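Antibiotic biosynthesis monooxygenase (Rhodospirillum rubrum, PDB 4HL9) probably acts as a monooxygenase of the antibiotic biosynthesis monooxygenase (ABM) family, a small alpha-beta protein found here as a two-chain assembly. Local coordinates at residues 38-43 with 101-106; 49-54 with 76-81; 62-65 with 71-74. All coordinates share one frame; numbering follows the deposited sequence.

Contact 1: 38-43 with 101-106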
# COMPACT_ATOMS: atom_id res chain seq x y z
N ASP A 38 4.85 6.00 -21.06
CA ASP A 38 3.86 5.76 -22.12
C ASP A 38 3.94 4.35 -22.71
O ASP A 38 2.94 3.80 -23.14
CB ASP A 38 3.93 6.84 -23.21
CG ASP A 38 3.49 8.22 -22.70
OD1 ASP A 38 2.72 8.29 -21.72
OD2 ASP A 38 3.93 9.24 -23.27
N ILE A 39 5.13 3.77 -22.73
CA ILE A 39 5.33 2.38 -23.14
C ILE A 39 4.64 1.42 -22.15
O ILE A 39 3.93 0.49 -22.56
CB ILE A 39 6.84 2.05 -23.24
CG1 ILE A 39 7.47 2.80 -24.43
CG2 ILE A 39 7.08 0.55 -23.35
CD1 ILE A 39 8.98 2.56 -24.54
N VAL A 40 4.81 1.66 -20.86
CA VAL A 40 4.39 0.66 -19.86
C VAL A 40 2.91 0.73 -19.46
O VAL A 40 2.34 -0.26 -19.04
CB VAL A 40 5.27 0.65 -18.60
CG1 VAL A 40 6.72 0.28 -18.94
CG2 VAL A 40 5.14 1.98 -17.83
N LEU A 41 2.31 1.91 -19.60
CA LEU A 41 0.90 2.07 -19.29
C LEU A 41 -0.01 0.99 -19.90
O LEU A 41 -0.75 0.36 -19.15
CB LEU A 41 0.42 3.51 -19.55
CG LEU A 41 0.83 4.50 -18.44
CD1 LEU A 41 0.62 5.98 -18.87
CD2 LEU A 41 0.05 4.21 -17.14
N PRO A 42 0.06 0.74 -21.24
CA PRO A 42 -0.79 -0.30 -21.84
C PRO A 42 -0.54 -1.70 -21.26
O PRO A 42 -1.46 -2.50 -21.20
CB PRO A 42 -0.39 -0.28 -23.32
CG PRO A 42 0.23 1.08 -23.54
CD PRO A 42 0.93 1.38 -22.25
N LEU A 43 0.71 -1.97 -20.90
CA LEU A 43 1.13 -3.22 -20.28
C LEU A 43 0.48 -3.37 -18.89
O LEU A 43 -0.12 -4.40 -18.58
CB LEU A 43 2.66 -3.23 -20.15
CG LEU A 43 3.56 -3.63 -21.33
CD1 LEU A 43 2.93 -3.41 -22.68
CD2 LEU A 43 4.98 -3.06 -21.23
N ASN A 101 9.42 -4.33 -16.29
CA ASN A 101 10.64 -4.18 -15.54
C ASN A 101 11.88 -3.85 -16.38
O ASN A 101 12.84 -3.34 -15.86
CB ASN A 101 10.92 -5.40 -14.67
CG ASN A 101 9.93 -5.53 -13.53
OD1 ASN A 101 9.12 -4.62 -13.26
ND2 ASN A 101 9.98 -6.68 -12.86
N ALA A 102 11.83 -4.15 -17.68
CA ALA A 102 12.88 -3.72 -18.61
C ALA A 102 13.17 -2.22 -18.49
O ALA A 102 14.29 -1.77 -18.72
CB ALA A 102 12.48 -4.06 -20.03
N HIS A 103 12.15 -1.47 -18.11
CA HIS A 103 12.25 -0.02 -17.98
C HIS A 103 12.36 0.55 -16.55
O HIS A 103 12.21 1.76 -16.35
CB HIS A 103 11.07 0.61 -18.70
CG HIS A 103 11.03 0.28 -20.17
ND1 HIS A 103 12.00 0.70 -21.05
CD2 HIS A 103 10.14 -0.42 -20.91
CE1 HIS A 103 11.71 0.28 -22.27
NE2 HIS A 103 10.58 -0.41 -22.21
N GLN A 104 12.63 -0.29 -15.55
CA GLN A 104 12.71 0.19 -14.16
C GLN A 104 13.92 1.08 -13.90
O GLN A 104 15.00 0.86 -14.45
CB GLN A 104 12.73 -0.97 -13.17
CG GLN A 104 14.03 -1.74 -13.17
CD GLN A 104 14.02 -2.94 -12.23
OE1 GLN A 104 12.98 -3.56 -12.00
NE2 GLN A 104 15.17 -3.26 -11.69
N ARG A 105 13.76 2.09 -13.05
CA ARG A 105 14.90 2.94 -12.70
C ARG A 105 15.69 2.38 -11.51
O ARG A 105 16.88 2.68 -11.34
CB ARG A 105 14.48 4.42 -12.52
CG ARG A 105 13.58 4.75 -11.35
CD ARG A 105 13.44 6.28 -11.21
NE ARG A 105 12.14 6.68 -11.73
CZ ARG A 105 11.24 7.38 -11.04
NH1 ARG A 105 11.53 7.83 -9.82
NH2 ARG A 105 10.06 7.65 -11.60
N GLN A 106 15.03 1.55 -10.70
CA GLN A 106 15.61 0.88 -9.53
C GLN A 106 14.79 -0.39 -9.34
O GLN A 106 13.70 -0.49 -9.91
CB GLN A 106 15.46 1.70 -8.24
CG GLN A 106 15.20 3.20 -8.37
CD GLN A 106 14.34 3.78 -7.25
OE1 GLN A 106 14.23 3.22 -6.14
NE2 GLN A 106 13.70 4.90 -7.54
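The type I beta turn between helix 91-101 and strand 104-115 sends one side chain, His-103, back onto Ile-39 and Val-40 near the start of helix 37-52. The contact is small and rests on van der Waals packing of an imidazole on aliphatic branches, and illustrates how a turn can be packed against a helix through a single ring. His-103 carries its CG anti to its own carbonyl carbon (chi1 -60°), which directs the imidazole at the helix. Its NE2 lies 3.8 Å from CG2 of Ile-39, the side chains crossing at about a right angle, and 4.1 Å from CD1 of the same residue. On the neighbouring ring carbon, CD2 of His-103 sits 4.0 Å from CG1 of Val-40, whose side chain runs past the histidine in the opposite sense. The turn itself is closed by the backbone bond from Gln-104 N to Asn-101 O (3.1 Å). Backbone bonding of His-103 to Lys-33 ties the turn to the chain just before the helix. The turn leading from helix 91-101 into edge strand 104-115 is thus packed against the start of helix 37-52, as expected where two helices lie on one face of the antiparallel sheet in the ferredoxin-like fold of ABM proteins.

Contact 2: 49-54 with 76-81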
# COMPACT_ATOMS: atom_id res chain seq x y z
N GLU A 49 -6.33 -5.98 -15.98
CA GLU A 49 -7.51 -6.65 -16.54
C GLU A 49 -7.43 -8.19 -16.43
O GLU A 49 -8.39 -8.82 -15.98
CB GLU A 49 -7.74 -6.19 -17.98
CG GLU A 49 -8.56 -7.14 -18.84
CD GLU A 49 -8.53 -6.72 -20.30
OE1 GLU A 49 -7.69 -7.28 -21.05
OE2 GLU A 49 -9.31 -5.82 -20.67
N LYS A 50 -6.29 -8.77 -16.79
CA LYS A 50 -6.12 -10.23 -16.77
C LYS A 50 -6.01 -10.77 -15.35
O LYS A 50 -6.50 -11.88 -15.05
CB LYS A 50 -4.88 -10.67 -17.56
CG LYS A 50 -4.93 -10.59 -19.09
CD LYS A 50 -6.04 -11.42 -19.70
CE LYS A 50 -5.82 -11.67 -21.22
NZ LYS A 50 -5.33 -10.48 -21.97
N THR A 51 -5.34 -10.01 -14.48
CA THR A 51 -5.19 -10.44 -13.09
C THR A 51 -6.55 -10.50 -12.40
O THR A 51 -6.82 -11.46 -11.68
CB THR A 51 -4.20 -9.59 -12.28
OG1 THR A 51 -2.89 -9.70 -12.83
CG2 THR A 51 -4.13 -10.09 -10.82
N ARG A 52 -7.39 -9.49 -12.64
CA ARG A 52 -8.73 -9.45 -12.04
C ARG A 52 -9.62 -10.61 -12.49
O ARG A 52 -10.58 -10.97 -11.81
CB ARG A 52 -9.41 -8.12 -12.36
CG ARG A 52 -8.88 -6.95 -11.56
CD ARG A 52 -9.47 -5.66 -12.10
NE ARG A 52 -9.13 -4.51 -11.26
CZ ARG A 52 -9.35 -3.24 -11.63
NH1 ARG A 52 -9.89 -2.98 -12.81
NH2 ARG A 52 -9.02 -2.25 -10.82
N GLN A 53 -9.30 -11.17 -13.65
CA GLN A 53 -9.98 -12.37 -14.16
C GLN A 53 -9.45 -13.69 -13.57
O GLN A 53 -9.97 -14.75 -13.87
CB GLN A 53 -9.91 -12.41 -15.69
CG GLN A 53 -10.60 -11.21 -16.34
CD GLN A 53 -10.41 -11.16 -17.85
OE1 GLN A 53 -9.52 -11.82 -18.41
NE2 GLN A 53 -11.24 -10.37 -18.52
N GLU A 54 -8.42 -13.64 -12.72
CA GLU A 54 -7.95 -14.87 -12.09
C GLU A 54 -9.00 -15.31 -11.09
O GLU A 54 -9.49 -14.48 -10.32
CB GLU A 54 -6.62 -14.68 -11.37
CG GLU A 54 -5.45 -14.50 -12.31
CD GLU A 54 -4.19 -14.09 -11.58
OE1 GLU A 54 -3.96 -14.58 -10.45
OE2 GLU A 54 -3.42 -13.30 -12.16
N GLU A 76 -3.13 -5.40 -3.55
CA GLU A 76 -3.69 -6.68 -3.95
C GLU A 76 -4.21 -7.39 -2.71
O GLU A 76 -3.72 -7.19 -1.61
CB GLU A 76 -2.64 -7.56 -4.68
CG GLU A 76 -1.49 -6.80 -5.41
CD GLU A 76 -0.36 -7.71 -5.99
OE1 GLU A 76 -0.39 -8.96 -5.80
OE2 GLU A 76 0.56 -7.18 -6.66
N GLU A 77 -5.22 -8.22 -2.92
CA GLU A 77 -5.70 -9.09 -1.86
C GLU A 77 -5.86 -10.48 -2.47
O GLU A 77 -6.46 -10.64 -3.54
CB GLU A 77 -7.01 -8.54 -1.29
CG GLU A 77 -7.52 -9.23 -0.05
CD GLU A 77 -8.64 -8.45 0.64
OE1 GLU A 77 -9.28 -7.59 -0.01
OE2 GLU A 77 -8.89 -8.72 1.82
N TRP A 78 -5.27 -11.46 -1.79
CA TRP A 78 -5.31 -12.86 -2.20
C TRP A 78 -5.85 -13.72 -1.04
O TRP A 78 -5.69 -13.33 0.12
CB TRP A 78 -3.91 -13.32 -2.61
CG TRP A 78 -3.34 -12.50 -3.73
CD1 TRP A 78 -2.49 -11.44 -3.63
CD2 TRP A 78 -3.62 -12.66 -5.12
NE1 TRP A 78 -2.20 -10.93 -4.87
CE2 TRP A 78 -2.89 -11.65 -5.81
CE3 TRP A 78 -4.41 -13.54 -5.86
CZ2 TRP A 78 -2.92 -11.52 -7.20
CZ3 TRP A 78 -4.45 -13.42 -7.25
CH2 TRP A 78 -3.71 -12.40 -7.91
N PRO A 79 -6.48 -14.88 -1.33
CA PRO A 79 -6.89 -15.82 -0.24
C PRO A 79 -5.72 -16.31 0.62
O PRO A 79 -5.85 -16.43 1.85
CB PRO A 79 -7.49 -17.01 -1.01
CG PRO A 79 -7.83 -16.50 -2.34
CD PRO A 79 -6.96 -15.32 -2.65
N ASP A 80 -4.59 -16.60 -0.02
CA ASP A 80 -3.40 -17.06 0.67
C ASP A 80 -2.21 -16.96 -0.27
O ASP A 80 -2.36 -16.55 -1.42
CB ASP A 80 -3.57 -18.52 1.19
CG ASP A 80 -3.90 -19.52 0.09
OD1 ASP A 80 -3.97 -19.16 -1.11
OD2 ASP A 80 -4.10 -20.71 0.43
N ARG A 81 -1.05 -17.36 0.23
CA ARG A 81 0.18 -17.38 -0.51
C ARG A 81 0.15 -18.25 -1.77
O ARG A 81 0.72 -17.88 -2.80
CB ARG A 81 1.31 -17.82 0.41
CG ARG A 81 2.68 -17.76 -0.23
CD ARG A 81 2.95 -16.39 -0.86
NE ARG A 81 4.18 -16.39 -1.65
CZ ARG A 81 5.39 -16.27 -1.13
NH1 ARG A 81 5.55 -16.14 0.18
NH2 ARG A 81 6.46 -16.28 -1.92
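Thr-51 and Glu-54 reach Trp-78 through simple torsional choices: the threonine sets CG2 anti to its backbone N, while the glutamate turns CG anti to its carbonyl carbon (chi1 -71°) and then runs out extended. Both groups arrive at the six-membered part of the indole, whose far rim, carried out from the end of strand 71-78, reaches the last turn of helix 37-52. The methyl CG2 of Thr-51 lies 3.7 Å from CH2 of Trp-78, the two side chains crossing at about a right angle. Glu-54 comes instead at the ring edge, near its plane: its OE1 is 3.4 Å from CH2 and equally 3.4 Å from CZ3 of Trp-78, and the carboxylate is turned 27° from the indole plane. The chain leaves the helix here, with Glu-54 N bonded to Thr-51 O at 2.9 Å, and the two residues face the same indole.

The pyrrole part of the indole is fixed separately. NE1 of Trp-78 donates to OE1 of Glu-76, two residues back on the same strand, in a 2.8 Å bond with an angle of 166° at the hydrogen; it uses the anti lone pair of that oxygen, which lies almost in the ring plane. Beyond the two segments, OE2 of Glu-54 is hydrogen-bonded to His-92 NE2 and His-87 ND1, and the ring of His-87 also meets that of Trp-78. OG1 of Thr-51 is engaged with Leu-47 O.

The example shows how a buried carboxylate can be accommodated beside an aromatic ring: one oxygen is held by two imidazoles, while the other faces ring C-H groups, whose slight positive character would probably ease its burial.

Contact 3: 62-65 with 71-74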
# COMPACT_ATOMS: atom_id res chain seq x y z
N LEU A 62 -4.45 -0.63 -9.19
CA LEU A 62 -3.19 -0.01 -9.49
C LEU A 62 -3.33 1.50 -9.33
O LEU A 62 -4.33 2.08 -9.76
CB LEU A 62 -2.81 -0.38 -10.93
CG LEU A 62 -1.58 0.35 -11.52
CD1 LEU A 62 -0.28 -0.19 -10.94
CD2 LEU A 62 -1.59 0.21 -13.04
N PHE A 63 -2.33 2.11 -8.71
CA PHE A 63 -2.33 3.54 -8.43
C PHE A 63 -1.02 4.14 -8.87
O PHE A 63 -0.05 3.41 -9.09
CB PHE A 63 -2.49 3.77 -6.93
CG PHE A 63 -3.73 3.14 -6.37
CD1 PHE A 63 -4.91 3.87 -6.32
CD2 PHE A 63 -3.73 1.80 -5.97
CE1 PHE A 63 -6.09 3.28 -5.82
CE2 PHE A 63 -4.89 1.21 -5.47
CZ PHE A 63 -6.06 1.96 -5.39
N VAL A 64 -1.00 5.46 -8.95
CA VAL A 64 0.24 6.17 -9.28
C VAL A 64 0.48 7.30 -8.28
O VAL A 64 -0.45 7.99 -7.86
CB VAL A 64 0.22 6.68 -10.75
CG1 VAL A 64 -0.89 7.71 -10.96
CG2 VAL A 64 1.60 7.27 -11.16
N ASP A 65 1.74 7.50 -7.92
CA ASP A 65 2.21 8.51 -6.95
C ASP A 65 1.92 9.89 -7.55
O ASP A 65 2.22 10.12 -8.73
CB ASP A 65 3.72 8.33 -6.79
CG ASP A 65 4.35 9.25 -5.74
OD1 ASP A 65 3.78 10.32 -5.41
OD2 ASP A 65 5.45 8.91 -5.27
N HIS A 71 5.94 6.20 -10.63
CA HIS A 71 6.00 5.36 -9.41
C HIS A 71 4.63 4.72 -9.30
O HIS A 71 3.64 5.38 -8.96
CB HIS A 71 6.39 6.20 -8.16
CG HIS A 71 6.33 5.44 -6.85
ND1 HIS A 71 6.20 6.07 -5.63
CD2 HIS A 71 6.38 4.11 -6.58
CE1 HIS A 71 6.18 5.17 -4.66
NE2 HIS A 71 6.27 3.97 -5.21
N PHE A 72 4.55 3.43 -9.66
CA PHE A 72 3.25 2.73 -9.70
C PHE A 72 3.15 1.83 -8.50
O PHE A 72 4.14 1.23 -8.11
CB PHE A 72 3.10 1.91 -10.99
CG PHE A 72 3.00 2.76 -12.22
CD1 PHE A 72 1.78 3.31 -12.60
CD2 PHE A 72 4.14 3.05 -12.96
CE1 PHE A 72 1.69 4.11 -13.71
CE2 PHE A 72 4.06 3.86 -14.08
CZ PHE A 72 2.83 4.39 -14.46
N VAL A 73 1.93 1.72 -7.96
CA VAL A 73 1.70 0.94 -6.74
C VAL A 73 0.50 0.02 -6.93
O VAL A 73 -0.60 0.46 -7.29
CB VAL A 73 1.51 1.84 -5.50
CG1 VAL A 73 1.20 1.00 -4.24
CG2 VAL A 73 2.76 2.72 -5.26
N PHE A 74 0.74 -1.27 -6.71
CA PHE A 74 -0.30 -2.28 -6.74
C PHE A 74 -0.78 -2.51 -5.31
O PHE A 74 0.02 -2.57 -4.39
CB PHE A 74 0.26 -3.61 -7.27
CG PHE A 74 0.59 -3.60 -8.74
CD1 PHE A 74 -0.38 -3.90 -9.69
CD2 PHE A 74 1.89 -3.34 -9.17
CE1 PHE A 74 -0.08 -3.91 -11.05
CE2 PHE A 74 2.21 -3.38 -10.52
CZ PHE A 74 1.23 -3.65 -11.46
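Leu-62 to Asp-65 and His-71 to Phe-74 pair across a beta hairpin, the 59-65/71-78 unit of the antiparallel sheet in this ferredoxin-like fold. The hydrogen-bonded pair Phe-63 and Val-73 exchanges two backbone bonds, each 2.8 Å: Phe-63 N to Val-73 O, in the carbonyl plane, and Val-73 N to Phe-63 O, with the donor tilted out of it. Toward the turn, Asp-65 N adds a 3.0 Å bond to His-71 O. Leu-62 with Phe-74 and Val-64 with Phe-72 form the non-hydrogen-bonded pairs, and their side chains share one face of the sheet.

On that face Leu-62, with CG anti to its backbone N, swings CD1 across to Phe-74. The methyl sits 3.7 Å from the centroid of the Phe-74 ring and 11° off the ring normal, a well-centred CH-pi contact. The same CD1 is 4.0 Å from CB of Phe-72, so one methyl packs against both phenylalanines. Val-64 lies alongside Phe-72, pointing the same way, with its CG2 4.1 Å from CE1 of that ring.

Helix 37-52 covers this apolar face, placing Tyr-44 and Val-48 on Leu-62 and Leu-47 on Phe-74. The opposite face, bearing Phe-63 and Val-73, looks to the second subunit, whose Met-113 packs on Val-73; Phe-63, Val-64 and Asp-65 also pair with a strand of that subunit, continuing the sheet across the interface. NE2 of His-71 bonds to Gln-29 OE1, and Asp-65 OD1 accepts from Lys-67 N.

These bonds secure both ends of a His-carboxylate pair: ND1 of His-71 donates to OD2 of Asp-65 at 3.0 Å, almost within the imidazole plane and on the anti lone pair, although the carboxylate is turned 64° from the ring.

Overall arrangement
After strand 24-32, the chain enters helix 37-52, whose two ends serve different contacts. Its beginning packs against the turn at 101-106, so contact 1 closes the longest loop; its end meets 76-81 in contact 2, within that loop; and contact 3 zips the hairpin inside both. The three are therefore concentric, and none crosses another. Contacts 1 and 2 lie on opposite sides of the chain's centre, their centres about 21 Å apart, so the helix is fastened at each end. Contact 3 adjoins contact 2 along strand 71-78 and touches contact 1 where Leu-41 CD2 packs 3.8 Å from Phe-72 CE1, joining helix to sheet.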